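Glycosyl hydrolase family 2, TIM barrel domain protein (PDB 6DXU) hydrolyses beta-glucuronides, acting as a family 2 glycoside hydrolase of a human gut bacterium. Local coordinates at residues 69-77 with 337-345; 606-617 with 783-792. One frame throughout, in Å; residues are numbered along the deposited sequence.

Contact 1 (69-77 with 337-345); sequences TLPHCFNAE and AGVAQAMTE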
loop_
_atom_site.group_PDB
_atom_site.type_symbol
_atom_site.label_atom_id
_atom_site.label_comp_id
_atom_site.label_asym_id
_atom_site.label_seq_id
_atom_site.Cartn_x
_atom_site.Cartn_y
_atom_site.Cartn_z
ATOM N N THR D 69 -18.246 -22.394 -24.887
ATOM C CA THR D 69 -18.397 -21.423 -25.965
ATOM C C THR D 69 -18.894 -20.126 -25.345
ATOM O O THR D 69 -19.861 -20.145 -24.583
ATOM C CB THR D 69 -19.404 -21.927 -27.020
ATOM O OG1 THR D 69 -18.935 -23.164 -27.568
ATOM C CG2 THR D 69 -19.570 -20.922 -28.154
ATOM N N LEU D 70 -18.252 -18.982 -25.694
ATOM C CA LEU D 70 -18.729 -17.725 -25.130
ATOM C C LEU D 70 -19.873 -17.178 -25.978
ATOM O O LEU D 70 -19.980 -17.492 -27.167
ATOM C CB LEU D 70 -17.587 -16.694 -25.065
ATOM C CG LEU D 70 -16.355 -17.004 -24.217
ATOM C CD1 LEU D 70 -15.449 -15.752 -24.140
ATOM C CD2 LEU D 70 -16.770 -17.466 -22.840
ATOM N N PRO D 71 -20.772 -16.365 -25.396
ATOM C CA PRO D 71 -20.799 -15.893 -24.008
ATOM C C PRO D 71 -21.170 -16.997 -23.019
ATOM O O PRO D 71 -21.808 -17.985 -23.380
ATOM C CB PRO D 71 -21.855 -14.793 -24.029
ATOM C CG PRO D 71 -22.783 -15.198 -25.125
ATOM C CD PRO D 71 -21.906 -15.849 -26.180
ATOM N N HIS D 72 -20.735 -16.815 -21.781
ATOM C CA HIS D 72 -20.839 -17.832 -20.750
ATOM C C HIS D 72 -21.111 -17.163 -19.420
ATOM O O HIS D 72 -20.543 -16.103 -19.125
ATOM C CB HIS D 72 -19.545 -18.641 -20.650
ATOM C CG HIS D 72 -19.528 -19.614 -19.508
ATOM N ND1 HIS D 72 -18.985 -19.315 -18.277
ATOM C CD2 HIS D 72 -19.992 -20.881 -19.417
ATOM C CE1 HIS D 72 -19.098 -20.366 -17.483
ATOM N NE2 HIS D 72 -19.719 -21.327 -18.147
ATOM N N CYS D 73 -21.938 -17.810 -18.600
ATOM C CA CYS D 73 -22.258 -17.319 -17.267
ATOM C C CYS D 73 -22.001 -18.420 -16.246
ATOM O O CYS D 73 -22.379 -19.582 -16.473
ATOM C CB CYS D 73 -23.717 -16.842 -17.210
ATOM S SG CYS D 73 -24.201 -16.230 -15.588
ATOM N N PHE D 74 -21.341 -18.057 -15.128
ATOM C CA PHE D 74 -21.076 -19.019 -14.057
ATOM C C PHE D 74 -22.338 -19.747 -13.628
ATOM O O PHE D 74 -22.272 -20.887 -13.157
ATOM C CB PHE D 74 -20.533 -18.336 -12.791
ATOM C CG PHE D 74 -19.190 -17.663 -12.927
ATOM C CD1 PHE D 74 -18.416 -17.786 -14.063
ATOM C CD2 PHE D 74 -18.686 -16.931 -11.849
ATOM C CE1 PHE D 74 -17.172 -17.163 -14.140
ATOM C CE2 PHE D 74 -17.437 -16.318 -11.913
ATOM C CZ PHE D 74 -16.684 -16.436 -13.061
ATOM N N ASN D 75 -23.486 -19.081 -13.739
ATOM C CA ASN D 75 -24.708 -19.451 -13.041
ATOM C C ASN D 75 -25.785 -19.966 -13.984
ATOM O O ASN D 75 -26.972 -19.904 -13.649
ATOM C CB ASN D 75 -25.218 -18.241 -12.273
ATOM C CG ASN D 75 -24.130 -17.615 -11.424
ATOM O OD1 ASN D 75 -23.625 -16.529 -11.727
ATOM N ND2 ASN D 75 -23.754 -18.309 -10.365
ATOM N N ALA D 76 -25.384 -20.463 -15.156
ATOM C CA ALA D 76 -26.352 -20.924 -16.151
ATOM C C ALA D 76 -27.305 -21.947 -15.564
ATOM O O ALA D 76 -28.488 -21.984 -15.928
ATOM C CB ALA D 76 -25.619 -21.512 -17.356
ATOM N N GLU D 77 -26.814 -22.773 -14.652
ATOM C CA GLU D 77 -27.633 -23.788 -14.017
ATOM C C GLU D 77 -27.911 -23.524 -12.546
ATOM O O GLU D 77 -29.044 -23.754 -12.091
ATOM C CB GLU D 77 -26.970 -25.157 -14.203
ATOM C CG GLU D 77 -27.844 -26.307 -13.829
ATOM C CD GLU D 77 -27.516 -27.570 -14.620
ATOM O OE1 GLU D 77 -26.431 -27.626 -15.249
ATOM O OE2 GLU D 77 -28.343 -28.510 -14.595
ATOM N N ALA D 337 -33.395 -18.841 -20.180
ATOM C CA ALA D 337 -33.351 -20.260 -19.874
ATOM C C ALA D 337 -32.073 -20.893 -20.418
ATOM O O ALA D 337 -31.677 -20.648 -21.562
ATOM C CB ALA D 337 -34.586 -20.955 -20.471
ATOM N N GLY D 338 -31.417 -21.684 -19.577
ATOM C CA GLY D 338 -30.255 -22.445 -19.975
ATOM C C GLY D 338 -28.929 -21.706 -19.966
ATOM O O GLY D 338 -27.883 -22.362 -19.946
ATOM N N VAL D 339 -28.928 -20.371 -19.966
ATOM C CA VAL D 339 -27.702 -19.606 -20.184
ATOM C C VAL D 339 -27.518 -18.479 -19.174
ATOM O O VAL D 339 -26.465 -17.835 -19.156
ATOM C CB VAL D 339 -27.673 -19.031 -21.616
ATOM C CG1 VAL D 339 -27.732 -20.138 -22.642
ATOM C CG2 VAL D 339 -28.803 -18.026 -21.814
ATOM N N ALA D 340 -28.525 -18.221 -18.337
ATOM C CA ALA D 340 -28.480 -17.096 -17.375
ATOM C C ALA D 340 -28.205 -15.825 -18.174
ATOM O O ALA D 340 -28.876 -15.584 -19.194
ATOM C CB ALA D 340 -27.473 -17.385 -16.249
ATOM N N GLN D 341 -27.217 -15.003 -17.792
ATOM C CA GLN D 341 -27.027 -13.726 -18.473
ATOM C C GLN D 341 -26.430 -13.877 -19.874
ATOM O O GLN D 341 -26.467 -12.916 -20.650
ATOM C CB GLN D 341 -26.145 -12.788 -17.621
ATOM C CG GLN D 341 -26.105 -11.349 -18.182
ATOM C CD GLN D 341 -25.873 -10.305 -17.105
ATOM O OE1 GLN D 341 -25.685 -10.630 -15.930
ATOM N NE2 GLN D 341 -25.883 -9.039 -17.504
ATOM N N ALA D 342 -25.914 -15.057 -20.234
ATOM C CA ALA D 342 -25.165 -15.242 -21.485
ATOM C C ALA D 342 -26.078 -15.428 -22.710
ATOM O O ALA D 342 -26.027 -16.437 -23.421
ATOM C CB ALA D 342 -24.221 -16.426 -21.326
ATOM N N MET D 343 -26.893 -14.413 -22.986
ATOM C CA MET D 343 -27.755 -14.446 -24.174
ATOM C C MET D 343 -26.972 -14.106 -25.436
ATOM O O MET D 343 -26.076 -13.255 -25.418
ATOM C CB MET D 343 -28.917 -13.473 -24.017
ATOM C CG MET D 343 -29.839 -13.836 -22.857
ATOM S SD MET D 343 -31.267 -12.742 -22.726
ATOM C CE MET D 343 -32.204 -13.218 -24.187
ATOM N N THR D 344 -27.319 -14.767 -26.539
ATOM C CA THR D 344 -26.699 -14.488 -27.822
ATOM C C THR D 344 -27.455 -13.372 -28.542
ATOM O O THR D 344 -28.572 -13.004 -28.179
ATOM C CB THR D 344 -26.683 -15.727 -28.707
ATOM O OG1 THR D 344 -28.035 -16.082 -29.024
ATOM C CG2 THR D 344 -25.956 -16.889 -28.005
ATOM N N GLU D 345 -26.838 -12.847 -29.597
ATOM C CA GLU D 345 -27.514 -11.818 -30.386
ATOM C C GLU D 345 -28.849 -12.323 -30.937
ATOM O O GLU D 345 -29.848 -11.598 -30.923
ATOM C CB GLU D 345 -26.622 -11.340 -31.532
ATOM C CG GLU D 345 -27.368 -10.355 -32.434
ATOM C CD GLU D 345 -26.503 -9.691 -33.481
ATOM O OE1 GLU D 345 -25.329 -10.068 -33.617
ATOM O OE2 GLU D 345 -27.003 -8.768 -34.161
HETATM O O HOH W 1 -24.870 -18.742 -24.417
HETATM O O HOH W 2 -24.059 -19.483 -19.661
HETATM O O HOH W 3 -31.133 -21.824 -16.757
#
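Ala340 is the second residue (i+1) of the type II' turn 339-342, with the positive phi (55°) usually left to glycine, and its methyl is thereby turned onto the 69-77 loop, where Ala340 CB lies 3.5 Å from Cys73 SG. The same methyl rests on Asn75 O and Ala76 CA, so it sits against the type I turn 73-76. The sulfur reaches it because Cys73 SG stands anti to the backbone N (chi1 180°); this also lets it accept a nearly straight hydrogen bond from Asn75 N (3.5 Å to SG, 164°). Replacing Cys73 by an alanine would probably leave Asn75 N without this acceptor and open a gap beside the Ala340 methyl. Further along, the Ala342 methyl lies over the backbone between Pro71 and His72, with Ala342 CB 3.9 Å from Pro71 CB; the peptide bond before Pro71 is cis. At the other end Ala76 CB approaches Gly338 O at 3.5 Å. Polar links between the loops run through water. One water accepts from Cys73 N (2.9 Å) and donates to Val339 O, which also takes the turn bond from Ala342 N (3.0 Å to Val339 O). Another accepts from Gly338 N at 2.8 Å and lies within bonding distance of Ala76 O. Asn75 turns its amide out of the contact, with ND2 donating to Asp78, a sodium ligand, and to Tyr87 O. The contact sets the sugar-binding domain loop between strands 66-68 and 90-97 against the TIM-barrel loop that follows strand 323-331 and runs into helix 345-357, where Thr344 is the N-cap and its OG1 caps Met347 N.

Contact 2 (606-617 with 783-792); sequences VPYVNQKGVVER and LGTSTGSRKV
Next to the bicine pocket, whose lining includes Asn604 and Pro605, Val606 packs its two methyls on the type I turn 785-788 and the residues flanking it. Val606 CG1, anti to the backbone N (chi1 174°), meets Ser789 OG at 3.6 Å, while CG2 lies 3.7 Å from Ser786 N. Ser789 OG and Gly788 N reach Thr785 O from opposite faces of its plane, fixing the turn under the valine. Pro607 CD abuts Lys791 O (3.3 Å). Val609 CG2 and the Arg617 guanidinium converge on Gly784, where a side chain would collide with Arg617 NH1. The extended Arg617 side chain donates from NH1 to Leu783 O (2.9 Å, 145°); the oxygen lies near the guanidinium plane, yet the donor stands well above the carbonyl plane. A water takes Arg617 N (3.0 Å) and gives to Gly784 O, and another joins Glu616 OE1 to Ser786 N. Ser786 OG itself turns to Ala521 O. With the Arg617 NE salt-bridged to Asp335, one guanidinium serves an acidic partner and a backbone carbonyl, so the buried charge and the backbone carbonyls before the turn are probably matched inside the contact.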
loop_
_atom_site.group_PDB
_atom_site.type_symbol
_atom_site.label_atom_id
_atom_site.label_comp_id
_atom_site.label_asym_id
_atom_site.label_seq_id
_atom_site.Cartn_x
_atom_site.Cartn_y
_atom_site.Cartn_z
ATOM N N VAL D 606 -42.003 -22.062 -9.483
ATOM C CA VAL D 606 -40.694 -22.391 -10.035
ATOM C C VAL D 606 -39.643 -21.798 -9.084
ATOM O O VAL D 606 -39.546 -20.565 -8.990
ATOM C CB VAL D 606 -40.508 -21.859 -11.458
ATOM C CG1 VAL D 606 -39.072 -22.104 -11.918
ATOM C CG2 VAL D 606 -41.530 -22.536 -12.430
ATOM N N PRO D 607 -38.895 -22.623 -8.357
ATOM C CA PRO D 607 -37.933 -22.072 -7.390
ATOM C C PRO D 607 -36.965 -21.095 -8.047
ATOM O O PRO D 607 -36.481 -21.328 -9.158
ATOM C CB PRO D 607 -37.202 -23.322 -6.868
ATOM C CG PRO D 607 -38.226 -24.435 -7.001
ATOM C CD PRO D 607 -39.007 -24.096 -8.270
ATOM N N TYR D 608 -36.704 -19.983 -7.348
ATOM C CA TYR D 608 -35.691 -18.995 -7.746
ATOM C C TYR D 608 -36.014 -18.305 -9.066
ATOM O O TYR D 608 -35.108 -17.878 -9.796
ATOM C CB TYR D 608 -34.297 -19.624 -7.813
ATOM C CG TYR D 608 -33.791 -20.104 -6.478
ATOM C CD1 TYR D 608 -33.388 -19.207 -5.501
ATOM C CD2 TYR D 608 -33.707 -21.468 -6.201
ATOM C CE1 TYR D 608 -32.900 -19.647 -4.271
ATOM C CE2 TYR D 608 -33.225 -21.922 -4.978
ATOM C CZ TYR D 608 -32.826 -21.012 -4.023
ATOM O OH TYR D 608 -32.341 -21.471 -2.824
ATOM N N VAL D 609 -37.297 -18.160 -9.387
ATOM C CA VAL D 609 -37.711 -17.431 -10.583
ATOM C C VAL D 609 -38.805 -16.453 -10.191
ATOM O O VAL D 609 -39.768 -16.824 -9.509
ATOM C CB VAL D 609 -38.184 -18.375 -11.707
ATOM C CG1 VAL D 609 -38.815 -17.573 -12.864
ATOM C CG2 VAL D 609 -36.995 -19.194 -12.240
ATOM N N ASN D 610 -38.624 -15.196 -10.572
ATOM C CA ASN D 610 -39.675 -14.197 -10.473
ATOM C C ASN D 610 -40.623 -14.457 -11.637
ATOM O O ASN D 610 -40.233 -14.308 -12.798
ATOM C CB ASN D 610 -39.075 -12.793 -10.528
ATOM C CG ASN D 610 -40.121 -11.692 -10.352
ATOM O OD1 ASN D 610 -41.209 -11.746 -10.938
ATOM N ND2 ASN D 610 -39.784 -10.674 -9.561
ATOM N N GLN D 611 -41.853 -14.875 -11.339
ATOM C CA GLN D 611 -42.755 -15.366 -12.377
ATOM C C GLN D 611 -43.802 -14.334 -12.792
ATOM O O GLN D 611 -44.905 -14.697 -13.216
ATOM C CB GLN D 611 -43.423 -16.666 -11.924
ATOM C CG GLN D 611 -42.404 -17.792 -11.688
ATOM C CD GLN D 611 -43.040 -19.066 -11.151
ATOM O OE1 GLN D 611 -42.977 -19.355 -9.948
ATOM N NE2 GLN D 611 -43.638 -19.844 -12.048
ATOM N N LYS D 612 -43.475 -13.048 -12.705
ATOM C CA LYS D 612 -44.406 -12.012 -13.139
ATOM C C LYS D 612 -44.397 -11.780 -14.641
ATOM O O LYS D 612 -45.218 -10.999 -15.139
ATOM C CB LYS D 612 -44.075 -10.699 -12.422
ATOM C CG LYS D 612 -44.344 -10.734 -10.938
ATOM C CD LYS D 612 -43.967 -9.390 -10.294
ATOM C CE LYS D 612 -44.292 -9.383 -8.815
ATOM N NZ LYS D 612 -43.533 -10.404 -8.053
ATOM N N GLY D 613 -43.506 -12.428 -15.387
ATOM C CA GLY D 613 -43.428 -12.161 -16.807
ATOM C C GLY D 613 -44.718 -12.518 -17.521
ATOM O O GLY D 613 -45.537 -13.288 -17.029
ATOM N N VAL D 614 -44.919 -11.894 -18.686
ATOM C CA VAL D 614 -45.961 -12.342 -19.600
ATOM C C VAL D 614 -45.397 -13.320 -20.607
ATOM O O VAL D 614 -46.130 -13.833 -21.465
ATOM C CB VAL D 614 -46.651 -11.137 -20.272
ATOM C CG1 VAL D 614 -47.187 -10.209 -19.210
ATOM C CG2 VAL D 614 -45.708 -10.408 -21.222
ATOM N N VAL D 615 -44.107 -13.605 -20.512
ATOM C CA VAL D 615 -43.434 -14.598 -21.329
ATOM C C VAL D 615 -42.608 -15.465 -20.392
ATOM O O VAL D 615 -42.040 -14.961 -19.414
ATOM C CB VAL D 615 -42.556 -13.914 -22.397
ATOM C CG1 VAL D 615 -41.779 -14.941 -23.182
ATOM C CG2 VAL D 615 -43.443 -13.057 -23.334
ATOM N N GLU D 616 -42.565 -16.772 -20.665
ATOM C CA GLU D 616 -41.741 -17.665 -19.858
ATOM C C GLU D 616 -40.262 -17.456 -20.177
ATOM O O GLU D 616 -39.891 -16.887 -21.210
ATOM C CB GLU D 616 -42.113 -19.136 -20.112
ATOM C CG GLU D 616 -43.595 -19.496 -19.818
ATOM C CD GLU D 616 -43.866 -20.985 -20.032
ATOM O OE1 GLU D 616 -43.168 -21.804 -19.398
ATOM O OE2 GLU D 616 -44.749 -21.336 -20.847
ATOM N N ARG D 617 -39.410 -17.967 -19.287
ATOM C CA ARG D 617 -37.975 -17.723 -19.367
ATOM C C ARG D 617 -37.346 -18.337 -20.612
ATOM O O ARG D 617 -36.198 -18.005 -20.938
ATOM C CB ARG D 617 -37.307 -18.241 -18.076
ATOM C CG ARG D 617 -35.901 -17.726 -17.819
ATOM C CD ARG D 617 -35.434 -18.103 -16.405
ATOM N NE ARG D 617 -34.047 -17.724 -16.131
ATOM C CZ ARG D 617 -33.047 -18.597 -16.016
ATOM N NH1 ARG D 617 -33.274 -19.909 -16.154
ATOM N NH2 ARG D 617 -31.817 -18.159 -15.761
ATOM N N LEU D 783 -34.176 -24.973 -16.212
ATOM C CA LEU D 783 -34.442 -23.920 -17.184
ATOM C C LEU D 783 -35.167 -22.731 -16.572
ATOM O O LEU D 783 -35.266 -21.682 -17.218
ATOM C CB LEU D 783 -35.270 -24.465 -18.355
ATOM C CG LEU D 783 -34.656 -25.624 -19.142
ATOM C CD1 LEU D 783 -35.518 -25.947 -20.352
ATOM C CD2 LEU D 783 -33.203 -25.317 -19.540
ATOM N N GLY D 784 -35.678 -22.862 -15.352
ATOM C CA GLY D 784 -36.454 -21.779 -14.772
ATOM C C GLY D 784 -37.828 -21.614 -15.386
ATOM O O GLY D 784 -38.366 -20.500 -15.399
ATOM N N THR D 785 -38.401 -22.691 -15.917
ATOM C CA THR D 785 -39.740 -22.690 -16.492
ATOM C C THR D 785 -40.564 -23.785 -15.829
ATOM O O THR D 785 -40.024 -24.741 -15.273
ATOM C CB THR D 785 -39.726 -22.948 -17.995
ATOM O OG1 THR D 785 -39.186 -24.259 -18.229
ATOM C CG2 THR D 785 -38.896 -21.871 -18.754
ATOM N N SER D 786 -41.887 -23.647 -15.902
ATOM C CA SER D 786 -42.742 -24.637 -15.255
ATOM C C SER D 786 -42.683 -26.006 -15.935
ATOM O O SER D 786 -43.144 -26.985 -15.334
ATOM C CB SER D 786 -44.188 -24.141 -15.194
ATOM O OG SER D 786 -44.695 -23.917 -16.489
ATOM N N THR D 787 -42.151 -26.104 -17.156
ATOM C CA THR D 787 -41.953 -27.401 -17.802
ATOM C C THR D 787 -40.476 -27.759 -17.949
ATOM O O THR D 787 -40.142 -28.707 -18.671
ATOM C CB THR D 787 -42.640 -27.449 -19.173
ATOM O OG1 THR D 787 -42.130 -26.403 -20.008
ATOM C CG2 THR D 787 -44.159 -27.287 -19.020
ATOM N N GLY D 788 -39.588 -27.024 -17.288
ATOM C CA GLY D 788 -38.173 -27.309 -17.326
ATOM C C GLY D 788 -37.560 -27.268 -15.939
ATOM O O GLY D 788 -36.475 -26.709 -15.755
ATOM N N SER D 789 -38.247 -27.837 -14.947
ATOM C CA SER D 789 -37.819 -27.750 -13.558
ATOM C C SER D 789 -37.922 -29.119 -12.898
ATOM O O SER D 789 -38.984 -29.749 -12.946
ATOM C CB SER D 789 -38.663 -26.722 -12.786
ATOM O OG SER D 789 -38.443 -25.392 -13.261
ATOM N N ARG D 790 -36.834 -29.560 -12.248
ATOM C CA ARG D 790 -36.851 -30.876 -11.611
ATOM C C ARG D 790 -37.549 -30.858 -10.267
ATOM O O ARG D 790 -37.858 -31.926 -9.739
ATOM C CB ARG D 790 -35.431 -31.432 -11.446
ATOM C CG ARG D 790 -34.538 -30.685 -10.466
ATOM C CD ARG D 790 -33.147 -31.299 -10.458
ATOM N NE ARG D 790 -32.250 -30.596 -9.541
ATOM C CZ ARG D 790 -32.210 -30.804 -8.230
ATOM N NH1 ARG D 790 -33.007 -31.720 -7.682
ATOM N NH2 ARG D 790 -31.368 -30.110 -7.464
ATOM N N LYS D 791 -37.775 -29.676 -9.696
ATOM C CA LYS D 791 -38.683 -29.488 -8.568
ATOM C C LYS D 791 -39.617 -28.348 -8.940
ATOM O O LYS D 791 -39.150 -27.259 -9.289
ATOM C CB LYS D 791 -37.924 -29.176 -7.276
ATOM C CG LYS D 791 -37.114 -30.362 -6.751
ATOM C CD LYS D 791 -36.482 -30.077 -5.383
ATOM C CE LYS D 791 -35.686 -31.295 -4.911
ATOM N NZ LYS D 791 -35.037 -31.068 -3.608
ATOM N N VAL D 792 -40.922 -28.602 -8.923
ATOM C CA VAL D 792 -41.880 -27.631 -9.459
ATOM C C VAL D 792 -43.239 -27.897 -8.827
ATOM O O VAL D 792 -43.619 -29.051 -8.615
ATOM C CB VAL D 792 -41.937 -27.703 -11.003
ATOM C CG1 VAL D 792 -42.569 -29.040 -11.478
ATOM C CG2 VAL D 792 -42.700 -26.501 -11.584
HETATM O O HOH W 4 -42.537 -21.032 -16.844
HETATM O O HOH W 5 -44.037 -24.032 -18.913
HETATM O O HOH W 6 -40.523 -19.166 -16.799
#

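From the N terminus, residues 69-77 of the sugar-binding region are separated by 259 residues from their partner, 337-345 of the TIM-barrel region, and contact 1 closes that loop. Contact 2 opens afterwards: 606-617, beyond barrel strand 587-589, packs against 783-792 of the C-terminal region across 165 residues. The two are in series, neither nested nor crossed, but their centres lie only 16 Å apart and they touch, with a probable hydrogen bond of 3.0 Å from Ala337 N to Arg617 O. Glu77 with Asn782, and Arg790 with Asp81 and Asp83, complete the tie, so N-terminal, barrel and C-terminal parts meet in one place.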